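Local atomic coordinates of putative acetyltransferase Ta0821 (Thermoplasma acidophilum DSM 1728, PDB entry 3C26), a protein that probably transfers acyl groups other than amino-acyl ones, as a putative acetyltransferase of the GNAT family. Residues I177-M182 and D216-D221; N196-D201 and F205-I210. One frame throughout, in Å; residues are numbered along the deposited sequence.

Contact 1 of 2, residues I177-M182 and D216-D221; sequences IDWKYM and DLFVND
Phe218 drives its ring edge into the face of the Trp179 indole, and this T-shaped pair carries most of the contact. CZ of Phe218 stands 3.6 Å above the indole plane, over the centre of the six-membered ring. The two planes are 80° apart and the ring centroids 5.0 Å, which fits an edge-to-face stack. CZ is almost equidistant from the six carbons of that ring, its nearest approaches including 3.8 Å to CE2, so the Phe218 edge is centred rather than slipped to one side. Both residues place CG beside their own backbone N (chi1 -64° for Trp179). In Trp179 this torsion brings the indole close to strand 214-221, although its CB does not point straight at it.

Asp216 takes up the indole rim. Its OD2 lies in the ring plane, 3.9 Å from CZ2 of Trp179, with the carboxylate turned 83° from the indole. A water in the same plane accepts from NE1 of Trp179 at 3.0 Å and donates to OD2 of Asp216 at 2.8 Å, linking the two buried polar groups where no direct bond joins them. The other oxygen, OD1, is held by Thr44, so both carboxylate oxygens have a partner, which probably restricts the group's rotation.

Trp179 occupies a type I' turn between Ile177 and Lys180, hydrogen-bonded in both directions, Lys180 N to Ile177 O at 2.9 Å and Ile177 N to Lys180 O at 2.7 Å; this tight reversal delivers the indole from the two-stranded hairpin 174-177/180-183. The Cys174-Cys183 disulfide links its strands at the open end. The hairpin packs beside strand 214-221, which runs between strands 204-211 and 237-243. Tyr48 of helix 45-58 also stacks with Trp179, and Tyr242 of strand 237-243 with Phe218.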
ATOM      1  N   ILE A 177      -6.330  -5.824  21.785  1.00 24.84           N
ATOM      2  CA  ILE A 177      -7.351  -6.796  22.011  1.00 24.67           C
ATOM      3  C   ILE A 177      -8.686  -6.253  21.496  1.00 24.70           C
ATOM      4  O   ILE A 177      -9.126  -5.168  21.881  1.00 24.57           O
ATOM      5  CB  ILE A 177      -7.460  -7.156  23.463  1.00 24.80           C
ATOM      6  CG1 ILE A 177      -6.127  -7.754  23.955  1.00 26.65           C
ATOM      7  CG2 ILE A 177      -8.558  -8.180  23.696  1.00 22.28           C
ATOM      8  CD1 ILE A 177      -6.229  -8.337  25.342  1.00 29.27           C
ATOM      9  N   ASP A 178      -9.324  -7.016  20.628  1.00 24.12           N
ATOM     10  CA  ASP A 178     -10.612  -6.568  20.053  1.00 23.49           C
ATOM     11  C   ASP A 178     -10.557  -5.100  19.645  1.00 23.39           C
ATOM     12  O   ASP A 178     -11.393  -4.288  20.039  1.00 23.39           O
ATOM     13  CB  ASP A 178     -11.750  -6.785  21.041  1.00 23.08           C
ATOM     14  CG  ASP A 178     -13.137  -6.446  20.457  1.00 24.86           C
ATOM     15  OD1 ASP A 178     -13.341  -6.590  19.263  1.00 23.55           O
ATOM     16  OD2 ASP A 178     -14.039  -6.063  21.223  1.00 25.66           O
ATOM     17  N   TRP A 179      -9.514  -4.768  18.891  1.00 23.29           N
ATOM     18  CA  TRP A 179      -9.292  -3.428  18.285  1.00 22.64           C
ATOM     19  C   TRP A 179      -9.102  -2.263  19.250  1.00 23.42           C
ATOM     20  O   TRP A 179      -9.261  -1.088  18.893  1.00 24.01           O
ATOM     21  CB  TRP A 179     -10.386  -3.077  17.264  1.00 23.42           C
ATOM     22  CG  TRP A 179     -10.396  -3.978  16.092  1.00 19.69           C
ATOM     23  CD1 TRP A 179     -11.059  -5.184  16.000  1.00 22.28           C
ATOM     24  CD2 TRP A 179      -9.693  -3.819  14.845  1.00 20.35           C
ATOM     25  NE1 TRP A 179     -10.800  -5.756  14.800  1.00 19.25           N
ATOM     26  CE2 TRP A 179     -10.000  -4.939  14.054  1.00 21.06           C
ATOM     27  CE3 TRP A 179      -8.829  -2.849  14.333  1.00 22.52           C
ATOM     28  CZ2 TRP A 179      -9.483  -5.122  12.769  1.00 23.16           C
ATOM     29  CZ3 TRP A 179      -8.328  -3.031  13.042  1.00 26.47           C
ATOM     30  CH2 TRP A 179      -8.650  -4.166  12.293  1.00 22.51           C
ATOM     31  N   LYS A 180      -8.763  -2.634  20.466  1.00 23.29           N
ATOM     32  CA  LYS A 180      -8.471  -1.724  21.546  1.00 23.39           C
ATOM     33  C   LYS A 180      -7.038  -2.004  22.017  1.00 24.34           C
ATOM     34  O   LYS A 180      -6.667  -3.136  22.256  1.00 25.50           O
ATOM     35  CB  LYS A 180      -9.492  -1.928  22.681  1.00 22.72           C
ATOM     36  CG  LYS A 180     -10.931  -1.614  22.307  1.00 22.14           C
ATOM     37  CD  LYS A 180     -11.954  -2.107  23.348  1.00 23.20           C
ATOM     38  CE  LYS A 180     -12.355  -3.535  23.087  1.00 25.94           C
ATOM     39  NZ  LYS A 180     -13.297  -4.179  24.123  1.00 26.15           N
ATOM     40  N   TYR A 181      -6.230  -0.951  22.107  1.00 24.33           N
ATOM     41  CA  TYR A 181      -4.880  -1.065  22.644  1.00 24.48           C
ATOM     42  C   TYR A 181      -4.932  -0.728  24.146  1.00 24.15           C
ATOM     43  O   TYR A 181      -5.146   0.414  24.554  1.00 23.02           O
ATOM     44  CB  TYR A 181      -3.883  -0.160  21.882  1.00 23.51           C
ATOM     45  CG  TYR A 181      -2.430  -0.534  22.110  1.00 24.78           C
ATOM     46  CD1 TYR A 181      -1.875  -1.672  21.491  1.00 23.95           C
ATOM     47  CD2 TYR A 181      -1.603   0.241  22.909  1.00 23.06           C
ATOM     48  CE1 TYR A 181      -0.565  -2.010  21.659  1.00 24.54           C
ATOM     49  CE2 TYR A 181      -0.298  -0.126  23.103  1.00 21.50           C
ATOM     50  CZ  TYR A 181       0.218  -1.251  22.494  1.00 22.38           C
ATOM     51  OH  TYR A 181       1.541  -1.576  22.703  1.00 26.88           O
HETATM   52  N   MSE A 182      -4.690  -1.742  24.951  1.00 24.13           N
HETATM   53  CA  MSE A 182      -4.857  -1.647  26.391  1.00 24.92           C
HETATM   54  C   MSE A 182      -3.691  -2.254  27.143  1.00 25.51           C
HETATM   55  O   MSE A 182      -3.048  -3.180  26.677  1.00 25.57           O
HETATM   56  CB  MSE A 182      -6.148  -2.395  26.795  1.00 25.88           C
HETATM   57  CG  MSE A 182      -6.119  -3.885  26.517  1.00 25.84           C
HETATM   58 SE   MSE A 182      -7.770  -4.901  26.996  0.75 26.78          SE
HETATM   59  CE  MSE A 182      -8.928  -4.366  25.549  1.00 22.48           C
ATOM     60  N   ASP A 216      -9.035 -12.325  11.463  1.00 21.53           N
ATOM     61  CA  ASP A 216      -7.994 -11.389  11.805  1.00 21.03           C
ATOM     62  C   ASP A 216      -7.273 -11.911  13.053  1.00 21.18           C
ATOM     63  O   ASP A 216      -7.919 -12.395  13.982  1.00 21.93           O
ATOM     64  CB  ASP A 216      -8.585  -9.991  12.152  1.00 21.60           C
ATOM     65  CG  ASP A 216      -9.282  -9.288  10.971  1.00 22.23           C
ATOM     66  OD1 ASP A 216      -8.840  -9.383   9.816  1.00 23.05           O
ATOM     67  OD2 ASP A 216     -10.285  -8.594  11.213  1.00 25.48           O
ATOM     68  N   LEU A 217      -5.941 -11.825  13.032  1.00 20.13           N
ATOM     69  CA  LEU A 217      -5.081 -12.189  14.137  1.00 20.68           C
ATOM     70  C   LEU A 217      -4.146 -11.065  14.464  1.00 20.14           C
ATOM     71  O   LEU A 217      -3.449 -10.558  13.599  1.00 22.52           O
ATOM     72  CB  LEU A 217      -4.280 -13.501  13.851  1.00 21.45           C
ATOM     73  CG  LEU A 217      -5.193 -14.683  13.422  1.00 20.78           C
ATOM     74  CD1 LEU A 217      -5.318 -14.801  11.902  1.00 21.76           C
ATOM     75  CD2 LEU A 217      -4.678 -16.007  14.016  1.00 20.06           C
ATOM     76  N   PHE A 218      -4.162 -10.655  15.718  1.00 20.12           N
ATOM     77  CA  PHE A 218      -3.266  -9.640  16.226  1.00 20.13           C
ATOM     78  C   PHE A 218      -2.156 -10.284  17.049  1.00 20.15           C
ATOM     79  O   PHE A 218      -2.358 -10.768  18.166  1.00 21.28           O
ATOM     80  CB  PHE A 218      -4.008  -8.646  17.093  1.00 20.60           C
ATOM     81  CG  PHE A 218      -4.847  -7.720  16.345  1.00 22.39           C
ATOM     82  CD1 PHE A 218      -6.031  -8.141  15.761  1.00 24.60           C
ATOM     83  CD2 PHE A 218      -4.435  -6.406  16.156  1.00 26.85           C
ATOM     84  CE1 PHE A 218      -6.812  -7.258  15.055  1.00 22.97           C
ATOM     85  CE2 PHE A 218      -5.238  -5.494  15.450  1.00 25.27           C
ATOM     86  CZ  PHE A 218      -6.399  -5.924  14.889  1.00 22.34           C
ATOM     87  N   VAL A 219      -0.960 -10.262  16.499  1.00 20.25           N
ATOM     88  CA  VAL A 219       0.173 -10.915  17.145  1.00 20.13           C
ATOM     89  C   VAL A 219       0.875  -9.906  18.003  1.00 20.35           C
ATOM     90  O   VAL A 219       1.669  -9.098  17.535  1.00 20.59           O
ATOM     91  CB  VAL A 219       1.112 -11.529  16.139  1.00 19.87           C
ATOM     92  CG1 VAL A 219       2.238 -12.362  16.844  1.00 18.33           C
ATOM     93  CG2 VAL A 219       0.301 -12.402  15.216  1.00 17.91           C
ATOM     94  N   ASN A 220       0.547  -9.986  19.281  1.00 20.98           N
ATOM     95  CA  ASN A 220       1.091  -9.098  20.326  1.00 21.06           C
ATOM     96  C   ASN A 220       2.455  -9.521  20.863  1.00 21.58           C
ATOM     97  O   ASN A 220       3.214  -8.710  21.391  1.00 22.04           O
ATOM     98  CB  ASN A 220       0.096  -9.005  21.477  1.00 20.25           C
ATOM     99  CG  ASN A 220      -1.164  -8.214  21.099  1.00 21.36           C
ATOM    100  OD1 ASN A 220      -1.062  -7.059  20.706  1.00 23.81           O
ATOM    101  ND2 ASN A 220      -2.338  -8.840  21.202  1.00 21.52           N
ATOM    102  N   ASP A 221       2.713 -10.815  20.760  1.00 21.83           N
ATOM    103  CA  ASP A 221       3.964 -11.431  21.192  1.00 23.03           C
ATOM    104  C   ASP A 221       4.076 -12.854  20.665  1.00 23.48           C
ATOM    105  O   ASP A 221       3.089 -13.565  20.448  1.00 21.67           O
ATOM    106  CB  ASP A 221       4.136 -11.429  22.727  1.00 22.99           C
ATOM    107  CG  ASP A 221       5.629 -11.543  23.156  1.00 24.37           C
ATOM    108  OD1 ASP A 221       6.511 -11.751  22.262  1.00 18.83           O
ATOM    109  OD2 ASP A 221       5.895 -11.365  24.369  1.00 23.06           O
TER
HETATM  110  O   HOH W   1     -11.829  -8.325  13.537  1.00 27.65           O

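Contact 2 of 2, residues N196-D201 and F205-I210; sequences NNLIVD and FVYFDI
A beta hairpin joins strands 198-200 and 204-211; the axes of the segments 198-200 and 205-210 run antiparallel, 167° between their directions. Ile199 and Val206 form its hydrogen-bonded pair, N to O in both directions at 2.9 Å; Leu198-Tyr207 and Val200-Phe205 are the flanking non-hydrogen-bonded pairs.

Asn197 extends the ladder with its side chain. Its ND2 donates to Phe208 O at 2.7 Å, nearly straight (170°), in the carbonyl plane and in the plane of its own amide. Phe208 N returns a bond to Asn197 O, so backbone and side chain of one asparagine hold both the backbone N and the backbone O of Phe208. The Phe208 ring, with CG between backbone N and carbonyl carbon (chi1 67°), folds back over Asn197, whose CA makes a CH-pi contact 4.0 Å from the ring centroid, offset toward the rim. CG1 of Ile199 meets CE2 of the same ring at 3.9 Å.

On the sheet face carrying Leu198, Val200, Phe205 and Tyr207, CG2 of Val200 sits over the centre of the Phe205 ring, 3.9 Å above its plane. CD2 of Leu198 approaches CE2 of Phe205 obliquely at 3.6 Å, and also reaches the edge of the Tyr207 ring.

Strand 198-200 lies between strands 164-168 and 204-211. His191 of helix 187-193 packs against Leu198 and Val200, while Phe175 stacks on Phe205.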
ATOM      1  N   ASN A 196     -11.879 -16.558  25.160  1.00 28.30           N
ATOM      2  CA  ASN A 196     -12.316 -17.368  24.008  1.00 27.87           C
ATOM      3  C   ASN A 196     -11.769 -16.860  22.683  1.00 26.88           C
ATOM      4  O   ASN A 196     -11.990 -17.458  21.621  1.00 24.39           O
ATOM      5  CB  ASN A 196     -13.843 -17.458  23.917  1.00 29.19           C
ATOM      6  CG  ASN A 196     -14.424 -18.501  24.855  1.00 32.33           C
ATOM      7  OD1 ASN A 196     -13.750 -19.470  25.243  1.00 35.02           O
ATOM      8  ND2 ASN A 196     -15.683 -18.313  25.222  1.00 35.32           N
ATOM      9  N   ASN A 197     -11.048 -15.742  22.765  1.00 24.91           N
ATOM     10  CA  ASN A 197     -10.417 -15.142  21.599  1.00 24.26           C
ATOM     11  C   ASN A 197      -8.925 -14.949  21.777  1.00 23.03           C
ATOM     12  O   ASN A 197      -8.342 -14.176  21.087  1.00 23.51           O
ATOM     13  CB  ASN A 197     -11.034 -13.778  21.263  1.00 24.68           C
ATOM     14  CG  ASN A 197     -12.439 -13.888  20.734  1.00 26.96           C
ATOM     15  OD1 ASN A 197     -13.371 -14.037  21.495  1.00 26.66           O
ATOM     16  ND2 ASN A 197     -12.600 -13.766  19.430  1.00 30.02           N
ATOM     17  N   LEU A 198      -8.326 -15.660  22.719  1.00 23.32           N
ATOM     18  CA  LEU A 198      -6.907 -15.540  22.964  1.00 23.06           C
ATOM     19  C   LEU A 198      -6.170 -16.872  22.873  1.00 23.20           C
ATOM     20  O   LEU A 198      -6.658 -17.936  23.258  1.00 21.76           O
ATOM     21  CB  LEU A 198      -6.671 -14.888  24.337  1.00 23.65           C
ATOM     22  CG  LEU A 198      -7.018 -13.406  24.411  1.00 22.97           C
ATOM     23  CD1 LEU A 198      -7.323 -12.948  25.843  1.00 27.07           C
ATOM     24  CD2 LEU A 198      -5.870 -12.579  23.811  1.00 24.94           C
ATOM     25  N   ILE A 199      -4.973 -16.767  22.324  1.00 22.74           N
ATOM     26  CA  ILE A 199      -4.004 -17.845  22.282  1.00 22.54           C
ATOM     27  C   ILE A 199      -2.843 -17.272  23.079  1.00 23.46           C
ATOM     28  O   ILE A 199      -2.135 -16.371  22.623  1.00 21.44           O
ATOM     29  CB  ILE A 199      -3.545 -18.226  20.881  1.00 21.85           C
ATOM     30  CG1 ILE A 199      -4.738 -18.736  20.065  1.00 23.27           C
ATOM     31  CG2 ILE A 199      -2.458 -19.283  20.941  1.00 21.91           C
ATOM     32  CD1 ILE A 199      -4.386 -19.052  18.641  1.00 20.65           C
ATOM     33  N   VAL A 200      -2.736 -17.735  24.321  1.00 24.56           N
ATOM     34  CA  VAL A 200      -1.712 -17.253  25.246  1.00 25.30           C
ATOM     35  C   VAL A 200      -0.995 -18.423  25.853  1.00 26.92           C
ATOM     36  O   VAL A 200      -1.602 -19.332  26.432  1.00 27.85           O
ATOM     37  CB  VAL A 200      -2.281 -16.389  26.379  1.00 25.51           C
ATOM     38  CG1 VAL A 200      -1.145 -15.977  27.353  1.00 23.96           C
ATOM     39  CG2 VAL A 200      -2.966 -15.159  25.810  1.00 24.32           C
ATOM     40  N   ASP A 201       0.318 -18.395  25.700  1.00 27.91           N
ATOM     41  CA  ASP A 201       1.149 -19.485  26.176  1.00 28.63           C
ATOM     42  C   ASP A 201       2.620 -19.109  26.053  1.00 28.03           C
ATOM     43  O   ASP A 201       3.194 -19.066  24.958  1.00 28.92           O
ATOM     44  CB  ASP A 201       0.851 -20.709  25.329  1.00 29.03           C
ATOM     45  CG  ASP A 201       1.382 -21.972  25.917  1.00 30.36           C
ATOM     46  OD1 ASP A 201       1.845 -21.964  27.069  1.00 35.11           O
ATOM     47  OD2 ASP A 201       1.301 -22.987  25.217  1.00 33.72           O
ATOM     48  N   PHE A 205       1.137 -14.444  22.497  1.00 21.78           N
ATOM     49  CA  PHE A 205      -0.005 -13.686  22.950  1.00 22.36           C
ATOM     50  C   PHE A 205      -0.687 -13.132  21.712  1.00 22.27           C
ATOM     51  O   PHE A 205      -0.276 -12.121  21.167  1.00 22.89           O
ATOM     52  CB  PHE A 205       0.430 -12.589  23.908  1.00 22.91           C
ATOM     53  CG  PHE A 205      -0.702 -11.942  24.655  1.00 25.09           C
ATOM     54  CD1 PHE A 205      -0.710 -11.889  26.029  1.00 28.77           C
ATOM     55  CD2 PHE A 205      -1.786 -11.445  23.975  1.00 26.32           C
ATOM     56  CE1 PHE A 205      -1.773 -11.296  26.707  1.00 31.90           C
ATOM     57  CE2 PHE A 205      -2.837 -10.861  24.629  1.00 26.67           C
ATOM     58  CZ  PHE A 205      -2.836 -10.773  25.996  1.00 29.40           C
ATOM     59  N   VAL A 206      -1.697 -13.873  21.252  1.00 21.65           N
ATOM     60  CA  VAL A 206      -2.445 -13.575  20.045  1.00 20.57           C
ATOM     61  C   VAL A 206      -3.956 -13.434  20.284  1.00 20.66           C
ATOM     62  O   VAL A 206      -4.620 -14.263  20.903  1.00 21.28           O
ATOM     63  CB  VAL A 206      -2.236 -14.697  18.947  1.00 20.36           C
ATOM     64  CG1 VAL A 206      -2.982 -14.395  17.653  1.00 16.12           C
ATOM     65  CG2 VAL A 206      -0.767 -14.889  18.663  1.00 16.42           C
ATOM     66  N   TYR A 207      -4.463 -12.338  19.798  1.00 20.17           N
ATOM     67  CA  TYR A 207      -5.897 -12.105  19.810  1.00 20.94           C
ATOM     68  C   TYR A 207      -6.439 -12.401  18.401  1.00 20.58           C
ATOM     69  O   TYR A 207      -5.902 -11.928  17.413  1.00 21.46           O
ATOM     70  CB  TYR A 207      -6.214 -10.662  20.216  1.00 20.84           C
ATOM     71  CG  TYR A 207      -7.691 -10.411  20.128  1.00 23.23           C
ATOM     72  CD1 TYR A 207      -8.541 -10.734  21.167  1.00 25.35           C
ATOM     73  CD2 TYR A 207      -8.246  -9.932  18.949  1.00 26.67           C
ATOM     74  CE1 TYR A 207      -9.916 -10.525  21.053  1.00 24.85           C
ATOM     75  CE2 TYR A 207      -9.595  -9.750  18.819  1.00 25.29           C
ATOM     76  CZ  TYR A 207     -10.423 -10.047  19.844  1.00 26.68           C
ATOM     77  OH  TYR A 207     -11.772  -9.835  19.625  1.00 29.36           O
ATOM     78  N   PHE A 208      -7.480 -13.218  18.327  1.00 21.09           N
ATOM     79  CA  PHE A 208      -8.105 -13.552  17.060  1.00 20.70           C
ATOM     80  C   PHE A 208      -9.612 -13.261  17.021  1.00 21.52           C
ATOM     81  O   PHE A 208     -10.297 -13.276  18.032  1.00 18.91           O
ATOM     82  CB  PHE A 208      -7.821 -15.013  16.622  1.00 21.99           C
ATOM     83  CG  PHE A 208      -8.447 -16.037  17.483  1.00 21.97           C
ATOM     84  CD1 PHE A 208      -9.747 -16.485  17.237  1.00 21.69           C
ATOM     85  CD2 PHE A 208      -7.735 -16.604  18.518  1.00 22.05           C
ATOM     86  CE1 PHE A 208     -10.333 -17.416  18.066  1.00 19.01           C
ATOM     87  CE2 PHE A 208      -8.322 -17.517  19.330  1.00 18.78           C
ATOM     88  CZ  PHE A 208      -9.622 -17.950  19.084  1.00 20.92           C
ATOM     89  N   ASP A 209     -10.073 -12.964  15.805  1.00 21.33           N
ATOM     90  CA  ASP A 209     -11.465 -12.646  15.524  1.00 23.38           C
ATOM     91  C   ASP A 209     -11.848 -13.279  14.192  1.00 22.26           C
ATOM     92  O   ASP A 209     -11.406 -12.871  13.130  1.00 22.72           O
ATOM     93  CB  ASP A 209     -11.674 -11.113  15.493  1.00 24.16           C
ATOM     94  CG  ASP A 209     -13.140 -10.718  15.338  1.00 26.83           C
ATOM     95  OD1 ASP A 209     -13.994 -11.587  15.436  1.00 30.96           O
ATOM     96  OD2 ASP A 209     -13.427  -9.524  15.102  1.00 28.84           O
ATOM     97  N   ILE A 210     -12.599 -14.361  14.315  1.00 22.38           N
ATOM     98  CA  ILE A 210     -13.114 -15.119  13.187  1.00 21.57           C
ATOM     99  C   ILE A 210     -14.398 -14.429  12.756  1.00 22.36           C
ATOM    100  O   ILE A 210     -15.279 -14.138  13.586  1.00 22.88           O
ATOM    101  CB  ILE A 210     -13.499 -16.525  13.612  1.00 21.18           C
ATOM    102  CG1 ILE A 210     -12.263 -17.281  14.106  1.00 17.72           C
ATOM    103  CG2 ILE A 210     -14.271 -17.247  12.485  1.00 21.70           C
ATOM    104  CD1 ILE A 210     -12.601 -18.659  14.598  1.00 15.90           C
TER

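From the N terminus, the chain first supplies residues 177-182, passes through helix 187-193, and makes the hairpin of contact 2 before strand 214-221 returns to complete contact 1. Contact 2 therefore closes a short loop nested inside the 33-residue excursion that contact 1 closes. The centres of the two contacts lie about 8 Å apart. Strands 204-211 and 214-221 are antiparallel neighbours: Phe218 N lies 2.7 Å from Tyr207 O, and Asp209 N 2.9 Å from Asp216 O, both probable hydrogen bonds. Tyr207 also packs on the turn, its CD1 3.6 Å from CG2 of Ile177. Together the contacts tie the small hairpin 174-177/180-183 to the strands 198-200, 204-211 and 214-221.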